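Local coordinates for beta-glucoside phosphorylase BglX (Unidentified, PDB 5VQE), which probably cleaves beta-glucosides by transferring the glucosyl unit to phosphate, as a glycoside hydrolase family 3 enzyme with phosphorylase activity, at residues N92-G97 with E146-I151; D120-A125 with I172-K177. All blocks are in the same frame, centred on the assembly; numbering follows the deposited sequence.

Both contacts belong to the TIM-barrel-like N-terminal domain of this family 3 enzyme, and their centres lie 12 Å apart. In contact 1 the loops that follow strands 88-91 and 143-144 meet beside the bound 2-deoxy-2-fluoroglucose, and Asn92 belongs to its pocket. Contact 2 joins the start of helix 122-138, and the turn before it, to the body of helix 169-184, about 15 Å from the centre of the chain. Segments 146-151 and 172-177 touch directly: Ile149 CG2 lies 3.5 Å from Ala176 CB, and Ile151 CG1 3.7 Å from Ile172 CD1. Along the chain the four segments alternate, so the pocket loops and the outer helices are interleaved.

Contact 1: residues N92-G97 with E146-I151; sequences NLERGG and EPIIDI. With G2F (2-deoxy-2-fluoro-alpha-D-glucopyranose), chain B.
In the sugar pocket of the TIM-barrel-like domain, the loops after the neighbouring parallel strands 88-91 and 143-144 meet through Glu94 and Glu146, with Asn92 at the ligand. The end of the Asn92 side chain lies against the O4 and O6 side of the sugar. No direct hydrogen bond joins 92-97 to 146-151. Instead, a water donates to Glu94 OE2 and to Glu146 OE2, both at 2.7 Å, bridging carboxylates whose planes stand 86° apart. In Glu146, chi1 (-39°) sets CG beside the backbone N and 3.3 Å from Leu93 O; the bend at chi2 then lays the carboxylate along Glu94, with OE2 3.6 Å from Glu94 CB. The two negative groups come no nearer than 4.4 Å, between Glu94 OE2 and Glu146 OE1, and are probably tolerated because Arg163 and Lys193, both pocket residues, form salt bridges with Glu94 and Glu146 respectively. An alanine in place of Glu146 would probably leave Lys193 without this carboxylate and the bridging water with one acceptor fewer. Ile148 CD1 packs 3.6 Å from Glu94 OE2, while the other carboxylate oxygen, OE1, offers its anti lone pair to Arg95 NE at 2.8 Å, only 3° out of the guanidinium plane.

Contact 2: residues D120-A125 with I172-K177; sequences DDESSA and IIRMAK
The guanidinium of Arg174 is met at its edge, near its own plane, by Asp120 OD1 and a water. NH2 donates to the syn lone pair of OD1 over 3.2 Å with an N-H...O angle of 148°, making a rather long salt bridge in which the carboxylate is turned 65° from the guanidinium. The same water accepts from Arg174 NE and donates to Asp120 OD1, closing a second path between the pair. OD1 also forms a salt bridge with Arg171, one helical turn before Arg174, so two arginines hold this carboxylate. Across Arg174 runs the extended chain of Glu122, its OE2 3.9 Å from Arg174 CD; its OE1 accepts a hydrogen bond from another water, which also donates to Arg174 O, and pairs with Arg181. These links tie the turn between helices 113-119 and 122-138, and the first residues of the latter, to helix 169-184 in the TIM-barrel-like domain. Asp121 is the N-cap of helix 122-138, and its OD1 accepts from both Ser123 N and Ser123 OG, which approach from one face of the carboxylate. Behind the polar rim lies Met175. The bend at chi2 (-76°) brings the end of its chain up to residues 120-122, with CE 3.6 Å from Asp121 N. SD rests 3.8 Å from Ala125 CB, and that methyl also sits 3.3 Å from Met175 O. Val116 of helix 113-119 touches both Met175 and Ala125.

Contact 1: residues N92-G97 with E146-I151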
ATOM      1  N   ASN A  92       7.314   2.653  -0.986  1.00 10.44           N
ATOM      2  CA  ASN A  92       6.026   2.000  -0.738  1.00 10.25           C
ATOM      3  C   ASN A  92       6.245   0.492  -0.578  1.00 11.96           C
ATOM      4  O   ASN A  92       5.829  -0.321  -1.406  1.00 13.57           O
ATOM      5  CB  ASN A  92       5.041   2.260  -1.878  1.00 12.49           C
ATOM      6  CG  ASN A  92       4.510   3.682  -1.907  1.00 13.27           C
ATOM      7  OD1 ASN A  92       4.568   4.376  -2.940  1.00 13.68           O
ATOM      8  ND2 ASN A  92       3.946   4.107  -0.800  1.00  7.39           N
ATOM      9  N   LEU A  93       6.892   0.115   0.527  1.00 10.89           N
ATOM     10  CA  LEU A  93       7.184  -1.296   0.796  1.00 12.49           C
ATOM     11  C   LEU A  93       5.969  -1.925   1.476  1.00 12.36           C
ATOM     12  O   LEU A  93       5.920  -2.126   2.688  1.00 13.24           O
ATOM     13  CB  LEU A  93       8.445  -1.430   1.634  1.00 11.35           C
ATOM     14  CG  LEU A  93       9.722  -0.959   0.946  1.00 10.43           C
ATOM     15  CD1 LEU A  93      10.719  -0.467   1.981  1.00 10.83           C
ATOM     16  CD2 LEU A  93      10.324  -2.079   0.096  1.00 15.37           C
ATOM     17  N   GLU A  94       4.980  -2.265   0.652  1.00 10.85           N
ATOM     18  CA  GLU A  94       3.660  -2.676   1.107  1.00 12.98           C
ATOM     19  C   GLU A  94       3.553  -4.177   1.360  1.00 12.05           C
ATOM     20  O   GLU A  94       2.855  -4.594   2.288  1.00 12.19           O
ATOM     21  CB  GLU A  94       2.625  -2.249   0.061  1.00 15.90           C
ATOM     22  CG  GLU A  94       1.185  -2.520   0.408  1.00 13.01           C
ATOM     23  CD  GLU A  94       0.268  -2.166  -0.747  1.00 22.25           C
ATOM     24  OE1 GLU A  94      -0.037  -3.063  -1.569  1.00 17.91           O
ATOM     25  OE2 GLU A  94      -0.112  -0.980  -0.855  1.00 17.61           O
ATOM     26  N   ARG A  95       4.234  -4.995   0.552  1.00 11.17           N
ATOM     27  CA  ARG A  95       4.023  -6.439   0.526  1.00 11.76           C
ATOM     28  C   ARG A  95       5.319  -7.217   0.714  1.00 12.58           C
ATOM     29  O   ARG A  95       5.363  -8.424   0.423  1.00 12.89           O
ATOM     30  CB  ARG A  95       3.359  -6.844  -0.789  1.00 11.22           C
ATOM     31  CG  ARG A  95       2.140  -6.007  -1.074  1.00 14.38           C
ATOM     32  CD  ARG A  95       1.316  -6.547  -2.207  1.00 16.86           C
ATOM     33  NE  ARG A  95       0.171  -5.679  -2.438  1.00 15.65           N
ATOM     34  CZ  ARG A  95      -0.896  -6.007  -3.155  1.00 20.18           C
ATOM     35  NH1 ARG A  95      -0.983  -7.202  -3.739  1.00 15.90           N
ATOM     36  NH2 ARG A  95      -1.878  -5.124  -3.284  1.00 16.38           N
ATOM     37  N   GLY A  96       6.360  -6.556   1.210  1.00 13.70           N
ATOM     38  CA  GLY A  96       7.690  -7.123   1.320  1.00 15.20           C
ATOM     39  C   GLY A  96       8.643  -6.272   0.511  1.00 14.40           C
ATOM     40  O   GLY A  96       8.344  -5.110   0.240  1.00 13.65           O
ATOM     41  N   GLY A  97       9.783  -6.824   0.103  1.00 13.31           N
ATOM     42  CA  GLY A  97      10.672  -6.081  -0.777  1.00 16.02           C
ATOM     43  C   GLY A  97      10.034  -5.731  -2.107  1.00 15.67           C
ATOM     44  O   GLY A  97      10.365  -4.708  -2.707  1.00 19.53           O
ATOM     45  N   GLU A 146       4.148   2.923   5.107  1.00 10.54           N
ATOM     46  CA  GLU A 146       3.249   1.869   5.554  1.00 11.66           C
ATOM     47  C   GLU A 146       3.338   1.803   7.072  1.00 10.57           C
ATOM     48  O   GLU A 146       4.341   2.229   7.653  1.00  9.58           O
ATOM     49  CB  GLU A 146       3.634   0.513   4.952  1.00 10.20           C
ATOM     50  CG  GLU A 146       4.096   0.516   3.498  1.00 12.24           C
ATOM     51  CD  GLU A 146       2.980   0.645   2.480  1.00 13.84           C
ATOM     52  OE1 GLU A 146       1.806   0.362   2.813  1.00 14.12           O
ATOM     53  OE2 GLU A 146       3.291   1.024   1.324  1.00 13.96           O
ATOM     54  N   PRO A 147       2.333   1.226   7.744  1.00 10.11           N
ATOM     55  CA  PRO A 147       1.202   0.426   7.273  1.00 12.47           C
ATOM     56  C   PRO A 147      -0.078   1.183   6.963  1.00 13.92           C
ATOM     57  O   PRO A 147      -0.369   2.255   7.488  1.00 10.96           O
ATOM     58  CB  PRO A 147       0.953  -0.516   8.446  1.00 12.81           C
ATOM     59  CG  PRO A 147       1.222   0.355   9.628  1.00 11.74           C
ATOM     60  CD  PRO A 147       2.398   1.231   9.219  1.00 10.51           C
ATOM     61  N   ILE A 148      -0.849   0.563   6.085  1.00 11.20           N
ATOM     62  CA  ILE A 148      -2.186   1.022   5.743  1.00 10.43           C
ATOM     63  C   ILE A 148      -3.140   0.588   6.844  1.00 11.03           C
ATOM     64  O   ILE A 148      -3.289  -0.610   7.113  1.00 10.13           O
ATOM     65  CB  ILE A 148      -2.618   0.461   4.382  1.00  9.98           C
ATOM     66  CG1 ILE A 148      -1.768   1.110   3.283  1.00 12.00           C
ATOM     67  CG2 ILE A 148      -4.110   0.705   4.122  1.00 10.13           C
ATOM     68  CD1 ILE A 148      -1.887   0.448   1.946  1.00 13.71           C
ATOM     69  N   ILE A 149      -3.785   1.562   7.481  1.00  8.70           N
ATOM     70  CA  ILE A 149      -4.749   1.278   8.535  1.00  9.51           C
ATOM     71  C   ILE A 149      -6.120   1.778   8.107  1.00 10.06           C
ATOM     72  O   ILE A 149      -6.971   2.092   8.944  1.00 11.87           O
ATOM     73  CB  ILE A 149      -4.310   1.885   9.882  1.00 11.67           C
ATOM     74  CG1 ILE A 149      -4.063   3.393   9.757  1.00 11.75           C
ATOM     75  CG2 ILE A 149      -3.077   1.156  10.391  1.00 10.75           C
ATOM     76  CD1 ILE A 149      -3.840   4.076  11.103  1.00 11.95           C
ATOM     77  N   ASP A 150      -6.351   1.836   6.796  1.00 12.90           N
ATOM     78  CA  ASP A 150      -7.706   1.974   6.287  1.00 11.89           C
ATOM     79  C   ASP A 150      -8.524   0.743   6.647  1.00 14.77           C
ATOM     80  O   ASP A 150      -7.992  -0.355   6.824  1.00 11.50           O
ATOM     81  CB  ASP A 150      -7.708   2.139   4.770  1.00 13.08           C
ATOM     82  CG  ASP A 150      -6.934   3.354   4.310  1.00 14.52           C
ATOM     83  OD1 ASP A 150      -6.958   4.375   5.024  1.00 11.31           O
ATOM     84  OD2 ASP A 150      -6.322   3.280   3.219  1.00 13.98           O
ATOM     85  N   ILE A 151      -9.836   0.938   6.744  1.00 12.25           N
ATOM     86  CA  ILE A 151     -10.786  -0.134   7.028  1.00 12.07           C
ATOM     87  C   ILE A 151     -11.485  -0.470   5.723  1.00 12.64           C
ATOM     88  O   ILE A 151     -12.022   0.422   5.061  1.00 12.42           O
ATOM     89  CB  ILE A 151     -11.807   0.291   8.100  1.00 11.18           C
ATOM     90  CG1 ILE A 151     -11.112   0.725   9.391  1.00 12.46           C
ATOM     91  CG2 ILE A 151     -12.789  -0.838   8.379  1.00 15.46           C
ATOM     92  CD1 ILE A 151     -12.041   1.424  10.378  1.00 14.43           C
TER
HETATM   93  C1  G2F B 601      -0.322   8.530  -2.392  1.00 13.43           C
HETATM   94  C2  G2F B 601      -0.909   7.129  -2.023  1.00 16.96           C
HETATM   95  C3  G2F B 601      -0.038   6.531  -0.878  1.00 11.41           C
HETATM   96  C4  G2F B 601       1.450   6.508  -1.345  1.00 13.57           C
HETATM   97  C5  G2F B 601       1.870   7.973  -1.710  1.00 12.95           C
HETATM   98  C6  G2F B 601       3.350   8.012  -2.264  1.00 13.96           C
HETATM   99  O3  G2F B 601      -0.415   5.189  -0.714  1.00 11.73           O
HETATM  100  O4  G2F B 601       2.229   6.125  -0.243  1.00  9.24           O
HETATM  101  O5  G2F B 601       1.032   8.428  -2.759  1.00 12.31           O
HETATM  102  O6  G2F B 601       3.460   7.076  -3.298  1.00 14.50           O
HETATM  103  F2  G2F B 601      -2.179   7.260  -1.583  1.00 13.36           F
HETATM  104  O   HOH W   1       1.317   1.256  -0.516  1.00 13.22           O
HETATM  105  O   HOH W   2       2.206  -2.764   4.222  1.00 19.20           O

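Contact 2: residues D120-A125 with I172-K177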
ATOM      1  N   ASP A 120      -4.662 -14.442  10.449  1.00 15.24           N
ATOM      2  CA  ASP A 120      -5.066 -14.026  11.798  1.00 16.25           C
ATOM      3  C   ASP A 120      -3.956 -14.245  12.823  1.00 19.57           C
ATOM      4  O   ASP A 120      -4.217 -14.469  14.005  1.00 18.98           O
ATOM      5  CB  ASP A 120      -6.349 -14.726  12.245  1.00 20.88           C
ATOM      6  CG  ASP A 120      -7.091 -13.942  13.315  1.00 26.43           C
ATOM      7  OD1 ASP A 120      -6.945 -12.697  13.361  1.00 21.01           O
ATOM      8  OD2 ASP A 120      -7.816 -14.562  14.119  1.00 28.31           O
ATOM      9  N   ASP A 121      -2.709 -14.155  12.384  1.00 17.42           N
ATOM     10  CA  ASP A 121      -1.555 -14.264  13.268  1.00 18.03           C
ATOM     11  C   ASP A 121      -0.709 -13.009  13.109  1.00 18.32           C
ATOM     12  O   ASP A 121      -0.090 -12.804  12.062  1.00 15.08           O
ATOM     13  CB  ASP A 121      -0.739 -15.509  12.948  1.00 19.74           C
ATOM     14  CG  ASP A 121       0.382 -15.733  13.932  1.00 26.96           C
ATOM     15  OD1 ASP A 121       0.748 -14.771  14.651  1.00 25.49           O
ATOM     16  OD2 ASP A 121       0.889 -16.873  13.986  1.00 27.64           O
ATOM     17  N   GLU A 122      -0.652 -12.184  14.153  1.00 19.30           N
ATOM     18  CA  GLU A 122       0.097 -10.940  14.039  1.00 19.02           C
ATOM     19  C   GLU A 122       1.581 -11.186  13.805  1.00 18.99           C
ATOM     20  O   GLU A 122       2.269 -10.301  13.291  1.00 15.30           O
ATOM     21  CB  GLU A 122      -0.121 -10.074  15.280  1.00 22.40           C
ATOM     22  CG  GLU A 122       0.358 -10.671  16.566  1.00 26.42           C
ATOM     23  CD  GLU A 122      -0.156  -9.893  17.760  1.00 34.69           C
ATOM     24  OE1 GLU A 122       0.575  -8.999  18.235  1.00 34.25           O
ATOM     25  OE2 GLU A 122      -1.298 -10.157  18.198  1.00 36.44           O
ATOM     26  N   SER A 123       2.093 -12.373  14.131  1.00 16.73           N
ATOM     27  CA  SER A 123       3.472 -12.674  13.767  1.00 18.63           C
ATOM     28  C   SER A 123       3.667 -12.620  12.254  1.00 17.59           C
ATOM     29  O   SER A 123       4.763 -12.291  11.783  1.00 18.39           O
ATOM     30  CB  SER A 123       3.890 -14.046  14.311  1.00 24.18           C
ATOM     31  OG  SER A 123       3.280 -15.096  13.580  1.00 29.81           O
ATOM     32  N   SER A 124       2.623 -12.936  11.478  1.00 17.19           N
ATOM     33  CA  SER A 124       2.723 -12.820  10.023  1.00 15.59           C
ATOM     34  C   SER A 124       2.982 -11.377   9.608  1.00 13.13           C
ATOM     35  O   SER A 124       3.784 -11.114   8.703  1.00 13.64           O
ATOM     36  CB  SER A 124       1.445 -13.331   9.357  1.00 18.44           C
ATOM     37  OG  SER A 124       1.244 -14.708   9.623  1.00 23.47           O
ATOM     38  N   ALA A 125       2.308 -10.429  10.256  1.00 12.72           N
ATOM     39  CA  ALA A 125       2.507  -9.022   9.934  1.00 14.18           C
ATOM     40  C   ALA A 125       3.860  -8.530  10.432  1.00 13.16           C
ATOM     41  O   ALA A 125       4.498  -7.695   9.782  1.00 12.66           O
ATOM     42  CB  ALA A 125       1.373  -8.189  10.530  1.00 12.68           C
ATOM     43  N   ILE A 172      -7.035  -4.861  12.436  1.00  9.99           N
ATOM     44  CA  ILE A 172      -6.184  -3.843  11.826  1.00  9.02           C
ATOM     45  C   ILE A 172      -5.173  -3.327  12.841  1.00 12.20           C
ATOM     46  O   ILE A 172      -3.980  -3.188  12.537  1.00 11.24           O
ATOM     47  CB  ILE A 172      -7.041  -2.703  11.249  1.00 11.98           C
ATOM     48  CG1 ILE A 172      -7.903  -3.227  10.094  1.00 11.66           C
ATOM     49  CG2 ILE A 172      -6.165  -1.559  10.753  1.00  9.95           C
ATOM     50  CD1 ILE A 172      -9.122  -2.370   9.795  1.00 14.92           C
ATOM     51  N   ILE A 173      -5.640  -3.017  14.060  1.00 10.94           N
ATOM     52  CA  ILE A 173      -4.747  -2.519  15.105  1.00 11.80           C
ATOM     53  C   ILE A 173      -3.664  -3.548  15.410  1.00 12.61           C
ATOM     54  O   ILE A 173      -2.475  -3.213  15.480  1.00 13.50           O
ATOM     55  CB  ILE A 173      -5.553  -2.147  16.368  1.00 11.89           C
ATOM     56  CG1 ILE A 173      -6.443  -0.926  16.087  1.00 12.51           C
ATOM     57  CG2 ILE A 173      -4.639  -1.878  17.556  1.00 14.54           C
ATOM     58  CD1 ILE A 173      -7.467  -0.618  17.176  1.00 18.45           C
ATOM     59  N   ARG A 174      -4.056  -4.816  15.596  1.00 13.78           N
ATOM     60  CA  ARG A 174      -3.078  -5.864  15.905  1.00 15.51           C
ATOM     61  C   ARG A 174      -2.027  -5.970  14.809  1.00 14.50           C
ATOM     62  O   ARG A 174      -0.819  -6.001  15.078  1.00 15.03           O
ATOM     63  CB  ARG A 174      -3.761  -7.229  16.057  1.00 16.00           C
ATOM     64  CG  ARG A 174      -4.698  -7.390  17.215  1.00 26.21           C
ATOM     65  CD  ARG A 174      -4.930  -8.874  17.520  1.00 20.05           C
ATOM     66  NE  ARG A 174      -5.686  -9.605  16.499  1.00 23.32           N
ATOM     67  CZ  ARG A 174      -7.013  -9.576  16.377  1.00 26.87           C
ATOM     68  NH1 ARG A 174      -7.754  -8.819  17.187  1.00 23.32           N
ATOM     69  NH2 ARG A 174      -7.605 -10.296  15.430  1.00 26.11           N
ATOM     70  N   MET A 175      -2.482  -6.056  13.563  1.00 11.91           N
ATOM     71  CA  MET A 175      -1.585  -6.315  12.446  1.00 10.94           C
ATOM     72  C   MET A 175      -0.679  -5.121  12.182  1.00 11.57           C
ATOM     73  O   MET A 175       0.521  -5.284  11.934  1.00 12.94           O
ATOM     74  CB  MET A 175      -2.409  -6.657  11.204  1.00 10.55           C
ATOM     75  CG  MET A 175      -3.226  -7.936  11.331  1.00 15.02           C
ATOM     76  SD  MET A 175      -2.166  -9.376  11.158  1.00 15.74           S
ATOM     77  CE  MET A 175      -3.269 -10.725  11.626  1.00 17.43           C
ATOM     78  N   ALA A 176      -1.236  -3.914  12.223  1.00 10.93           N
ATOM     79  CA  ALA A 176      -0.439  -2.725  11.943  1.00 10.03           C
ATOM     80  C   ALA A 176       0.626  -2.502  13.012  1.00 11.47           C
ATOM     81  O   ALA A 176       1.754  -2.110  12.700  1.00  9.65           O
ATOM     82  CB  ALA A 176      -1.346  -1.504  11.829  1.00 11.45           C
ATOM     83  N   LYS A 177       0.290  -2.730  14.283  1.00 10.82           N
ATOM     84  CA  LYS A 177       1.301  -2.602  15.330  1.00 14.64           C
ATOM     85  C   LYS A 177       2.436  -3.596  15.120  1.00 14.07           C
ATOM     86  O   LYS A 177       3.612  -3.269  15.336  1.00 13.00           O
ATOM     87  CB  LYS A 177       0.677  -2.824  16.706  1.00 16.25           C
ATOM     88  CG  LYS A 177      -0.191  -1.696  17.233  1.00 15.81           C
ATOM     89  CD  LYS A 177      -0.614  -2.058  18.660  1.00 19.38           C
ATOM     90  CE  LYS A 177      -1.514  -1.037  19.306  1.00 30.50           C
ATOM     91  NZ  LYS A 177      -1.945  -1.516  20.662  1.00 37.52           N
TER
HETATM   92  O   HOH W   3      -4.573 -11.343  15.081  1.00 24.06           O
HETATM   93  O   HOH W   4       0.341  -6.528  17.629  1.00 18.46           O